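Local coordinates for gene 2 protein (Enterobacteria phage Sf6, PDB 5C12) that forms the metal-dependent nuclease domain of the large terminase subunit, which cuts viral DNA during genome packaging, at residues Phe130-Tyr143 with Arg159-Phe172. The protein carries 1 engineered substitution. Residues are numbered along the deposited sequence; the frame is centred on the assembly and turned at random.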
# COMPACT_ATOMS: atom_id res chain seq x y z
N PHE A 130 -9.32 -6.05 2.97
CA PHE A 130 -9.37 -4.64 2.61
C PHE A 130 -10.33 -4.46 1.46
O PHE A 130 -10.23 -5.16 0.46
CB PHE A 130 -7.97 -4.19 2.20
CG PHE A 130 -7.86 -2.73 1.87
CD1 PHE A 130 -8.19 -2.26 0.61
CD2 PHE A 130 -7.40 -1.84 2.83
CE1 PHE A 130 -8.04 -0.92 0.31
CE2 PHE A 130 -7.27 -0.49 2.53
CZ PHE A 130 -7.62 -0.05 1.29
N LYS A 131 -11.26 -3.52 1.61
CA LYS A 131 -12.20 -3.16 0.56
C LYS A 131 -12.12 -1.66 0.34
O LYS A 131 -12.67 -0.87 1.11
CB LYS A 131 -13.62 -3.58 0.92
CG LYS A 131 -13.83 -5.11 1.02
CD LYS A 131 -15.21 -5.48 1.55
CE LYS A 131 -16.33 -4.94 0.68
NZ LYS A 131 -16.31 -5.55 -0.68
N GLY A 132 -11.45 -1.30 -0.75
CA GLY A 132 -11.12 0.07 -1.06
C GLY A 132 -12.35 0.94 -1.28
O GLY A 132 -12.26 2.16 -1.14
N SER A 133 -13.46 0.31 -1.64
CA SER A 133 -14.69 1.03 -1.94
C SER A 133 -15.46 1.41 -0.69
O SER A 133 -16.40 2.20 -0.77
CB SER A 133 -15.59 0.19 -2.84
OG SER A 133 -15.95 -1.02 -2.20
N GLU A 134 -15.09 0.87 0.46
CA GLU A 134 -15.77 1.22 1.71
C GLU A 134 -15.52 2.67 2.08
O GLU A 134 -14.50 3.25 1.70
CB GLU A 134 -15.28 0.36 2.87
CG GLU A 134 -15.78 -1.07 2.82
CD GLU A 134 -15.20 -1.92 3.94
OE1 GLU A 134 -14.31 -1.44 4.67
OE2 GLU A 134 -15.66 -3.08 4.06
N SER A 135 -16.44 3.27 2.84
CA SER A 135 -16.17 4.55 3.47
C SER A 135 -14.90 4.47 4.29
O SER A 135 -14.49 3.39 4.72
CB SER A 135 -17.34 4.96 4.37
OG SER A 135 -18.49 5.24 3.60
N PRO A 136 -14.26 5.62 4.52
CA PRO A 136 -12.96 5.62 5.19
C PRO A 136 -13.01 5.06 6.60
O PRO A 136 -14.03 5.09 7.29
CB PRO A 136 -12.57 7.09 5.21
CG PRO A 136 -13.35 7.69 4.07
CD PRO A 136 -14.62 6.96 4.04
N PHE A 137 -11.86 4.54 7.00
CA PHE A 137 -11.66 4.08 8.36
C PHE A 137 -11.73 5.29 9.28
O PHE A 137 -11.16 6.35 8.97
CB PHE A 137 -10.30 3.38 8.45
CG PHE A 137 -9.89 3.00 9.84
CD1 PHE A 137 -8.98 3.79 10.54
CD2 PHE A 137 -10.39 1.87 10.45
CE1 PHE A 137 -8.60 3.45 11.83
CE2 PHE A 137 -10.01 1.52 11.74
CZ PHE A 137 -9.11 2.32 12.42
N ASP A 138 -12.46 5.17 10.38
CA ASP A 138 -12.57 6.24 11.37
C ASP A 138 -13.12 7.55 10.77
O ASP A 138 -12.63 8.65 11.04
CB ASP A 138 -11.21 6.49 12.03
CG ASP A 138 -11.33 7.10 13.43
OD1 ASP A 138 -12.45 7.13 14.00
OD2 ASP A 138 -10.30 7.54 13.96
N GLU A 139 -14.18 7.42 9.99
CA GLU A 139 -14.62 8.55 9.16
C GLU A 139 -15.23 9.72 9.91
O GLU A 139 -15.40 10.80 9.35
CB GLU A 139 -15.57 8.07 8.06
CG GLU A 139 -16.95 7.72 8.54
CD GLU A 139 -17.92 7.58 7.38
OE1 GLU A 139 -17.76 8.30 6.37
OE2 GLU A 139 -18.82 6.74 7.46
N ASP A 140 -15.60 9.54 11.17
CA ASP A 140 -16.17 10.63 11.94
C ASP A 140 -15.13 11.38 12.75
O ASP A 140 -15.44 12.40 13.36
CB ASP A 140 -17.28 10.13 12.87
CG ASP A 140 -18.52 9.72 12.11
OD1 ASP A 140 -18.68 10.14 10.95
OD2 ASP A 140 -19.35 8.98 12.68
N ALA A 141 -13.89 10.89 12.76
CA ALA A 141 -12.81 11.62 13.41
C ALA A 141 -12.42 12.87 12.64
O ALA A 141 -12.59 12.94 11.42
CB ALA A 141 -11.60 10.72 13.60
N PRO A 142 -11.88 13.88 13.34
CA PRO A 142 -11.37 15.10 12.70
C PRO A 142 -10.28 14.78 11.71
O PRO A 142 -9.47 13.87 11.93
CB PRO A 142 -10.81 15.90 13.87
CG PRO A 142 -11.60 15.46 15.04
CD PRO A 142 -11.91 14.01 14.81
N TYR A 143 -10.26 15.50 10.60
CA TYR A 143 -9.19 15.37 9.65
C TYR A 143 -7.95 16.09 10.21
O TYR A 143 -8.07 17.19 10.76
CB TYR A 143 -9.58 15.96 8.30
CG TYR A 143 -8.40 16.10 7.39
CD1 TYR A 143 -7.78 14.98 6.87
CD2 TYR A 143 -7.89 17.34 7.07
CE1 TYR A 143 -6.68 15.09 6.05
CE2 TYR A 143 -6.79 17.47 6.25
CZ TYR A 143 -6.19 16.33 5.74
OH TYR A 143 -5.09 16.43 4.92
N ARG A 159 -14.30 19.54 10.04
CA ARG A 159 -14.09 18.65 8.90
C ARG A 159 -13.54 17.29 9.31
O ARG A 159 -12.51 17.20 9.97
CB ARG A 159 -13.12 19.31 7.93
CG ARG A 159 -12.87 18.53 6.67
CD ARG A 159 -12.13 19.40 5.67
NE ARG A 159 -12.88 20.61 5.33
CZ ARG A 159 -12.36 21.69 4.76
NH1 ARG A 159 -11.06 21.73 4.46
NH2 ARG A 159 -13.12 22.74 4.48
N THR A 160 -14.24 16.23 8.92
CA THR A 160 -13.89 14.87 9.31
C THR A 160 -13.20 14.09 8.21
O THR A 160 -13.17 14.51 7.05
CB THR A 160 -15.14 14.05 9.74
OG1 THR A 160 -16.00 13.81 8.62
CG2 THR A 160 -15.92 14.75 10.83
N ILE A 161 -12.63 12.95 8.57
CA ILE A 161 -11.95 12.10 7.61
C ILE A 161 -12.91 11.76 6.47
O ILE A 161 -12.50 11.74 5.31
CB ILE A 161 -11.40 10.82 8.30
CG1 ILE A 161 -10.25 11.20 9.23
CG2 ILE A 161 -10.95 9.78 7.31
CD1 ILE A 161 -9.70 10.04 10.00
N GLY A 162 -14.17 11.51 6.79
CA GLY A 162 -15.17 11.15 5.80
C GLY A 162 -15.56 12.31 4.88
O GLY A 162 -16.06 12.07 3.78
N ASP A 163 -15.37 13.54 5.34
CA ASP A 163 -15.60 14.70 4.49
C ASP A 163 -14.48 14.84 3.45
O ASP A 163 -14.69 15.40 2.40
CB ASP A 163 -15.62 15.99 5.30
CG ASP A 163 -16.85 16.12 6.17
OD1 ASP A 163 -17.97 16.20 5.63
OD2 ASP A 163 -16.66 16.22 7.40
N VAL A 164 -13.29 14.35 3.79
CA VAL A 164 -12.10 14.58 2.97
C VAL A 164 -11.89 13.47 1.93
O VAL A 164 -11.61 13.75 0.77
CB VAL A 164 -10.85 14.72 3.85
CG1 VAL A 164 -9.58 14.77 2.98
CG2 VAL A 164 -10.97 15.97 4.72
N PHE A 165 -12.04 12.21 2.35
CA PHE A 165 -11.78 11.06 1.48
C PHE A 165 -13.07 10.36 1.11
O PHE A 165 -13.92 10.14 1.97
CB PHE A 165 -10.90 10.04 2.18
CG PHE A 165 -9.58 10.58 2.61
CD1 PHE A 165 -8.61 10.92 1.67
CD2 PHE A 165 -9.29 10.76 3.96
CE1 PHE A 165 -7.40 11.42 2.08
CE2 PHE A 165 -8.07 11.25 4.36
CZ PHE A 165 -7.13 11.59 3.42
N ARG A 166 -13.24 10.03 -0.16
CA ARG A 166 -14.43 9.28 -0.53
C ARG A 166 -14.45 7.91 0.13
O ARG A 166 -15.48 7.48 0.67
CB ARG A 166 -14.58 9.12 -2.05
CG ARG A 166 -15.79 8.23 -2.38
CD ARG A 166 -16.19 8.21 -3.82
NE ARG A 166 -17.48 7.54 -3.97
CZ ARG A 166 -18.21 7.52 -5.08
NH1 ARG A 166 -17.80 8.13 -6.18
NH2 ARG A 166 -19.38 6.88 -5.08
N ASN A 167 -13.33 7.22 0.09
CA ASN A 167 -13.29 5.81 0.46
C ASN A 167 -11.91 5.40 0.93
O ASN A 167 -11.00 6.22 0.96
CB ASN A 167 -13.78 4.94 -0.72
CG ASN A 167 -13.04 5.23 -2.02
OD1 ASN A 167 -11.86 5.61 -2.03
ND2 ASN A 167 -13.74 5.02 -3.13
N LYS A 168 -11.78 4.14 1.35
CA LYS A 168 -10.51 3.66 1.88
C LYS A 168 -9.38 3.68 0.86
O LYS A 168 -8.23 3.95 1.21
CB LYS A 168 -10.67 2.24 2.45
CG LYS A 168 -11.39 2.21 3.78
CD LYS A 168 -11.49 0.78 4.33
CE LYS A 168 -12.02 0.77 5.75
NZ LYS A 168 -13.46 1.06 5.79
N ARG A 169 -9.69 3.41 -0.41
CA ARG A 169 -8.66 3.44 -1.44
C ARG A 169 -8.02 4.84 -1.44
O ARG A 169 -6.80 4.98 -1.47
CB ARG A 169 -9.26 3.12 -2.82
CG ARG A 169 -8.30 3.28 -4.00
CD ARG A 169 -8.99 2.79 -5.30
NE ARG A 169 -8.18 3.00 -6.51
CZ ARG A 169 -7.19 2.21 -6.90
NH1 ARG A 169 -6.84 1.14 -6.18
NH2 ARG A 169 -6.54 2.49 -8.02
N ALA A 170 -8.83 5.89 -1.42
CA ALA A 170 -8.29 7.24 -1.40
C ALA A 170 -7.59 7.53 -0.08
O ALA A 170 -6.51 8.11 -0.06
CB ALA A 170 -9.37 8.26 -1.67
N GLN A 171 -8.22 7.16 1.02
CA GLN A 171 -7.64 7.42 2.33
C GLN A 171 -6.23 6.85 2.46
O GLN A 171 -5.31 7.53 2.89
CB GLN A 171 -8.54 6.83 3.40
CG GLN A 171 -8.02 6.94 4.82
CD GLN A 171 -8.99 6.34 5.79
OE1 GLN A 171 -9.69 5.37 5.47
NE2 GLN A 171 -9.07 6.92 6.97
N PHE A 172 -6.06 5.59 2.08
CA PHE A 172 -4.77 4.96 2.30
C PHE A 172 -3.75 5.29 1.23
O PHE A 172 -2.56 5.34 1.56
CB PHE A 172 -4.92 3.48 2.63
CG PHE A 172 -5.57 3.30 3.96
CD1 PHE A 172 -4.87 3.63 5.11
CD2 PHE A 172 -6.90 2.96 4.07
CE1 PHE A 172 -5.45 3.54 6.34
CE2 PHE A 172 -7.50 2.87 5.32
CZ PHE A 172 -6.78 3.17 6.45
O HOH W 1 -16.53 4.11 -2.86
O HOH W 2 -10.24 18.79 10.72
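Gln171 and Phe137 meet because the glutamine stretches straight out from helix 168-189, its CG trans to the backbone N (chi1 176°) and its chain extended to the amide, which lands beside one residue's backbone. There OE1 accepts from Phe137 N at 2.8 Å while NE2 donates to Phe137 O at 2.9 Å, and two opposed bonds fix the amide's rotation. Lys168, bent only at its last torsion (chi4 74°), places NZ nearly on the extension of the Ser135 C=O bond, 2.8 Å from Ser135 O. Lys168 NZ also forms a salt bridge of 2.9 Å with Glu134 OE1 on the anti side, tilted 20° from the carboxylate plane.

Alongside these side-chain bonds, Gly132 O and Glu134 O take Arg169 N and Lys168 N, beside Asn167, whose OD1 caps Ala170 N. At the far end Glu139 O and Ala141 O receive Gly162 N and Ile161 N, where Thr160 and Asp163 form a capping box. Val164 CG2 lies over one face of the Tyr143 ring, 4.1 Å from its centroid, and Pro136 packs on Ile161 and Phe165.

The loop leaving edge strand 126-130 thus packs on both helices, consistent with the RNase H-like fold of terminase nucleases; Arg169 NH2 donates to Met234 O, its NH1 making a long, weak ion pair with magnesium ligand Asp252. An irregular loop can be fixed by pairing its backbone with helix N-termini and a side-chain amide.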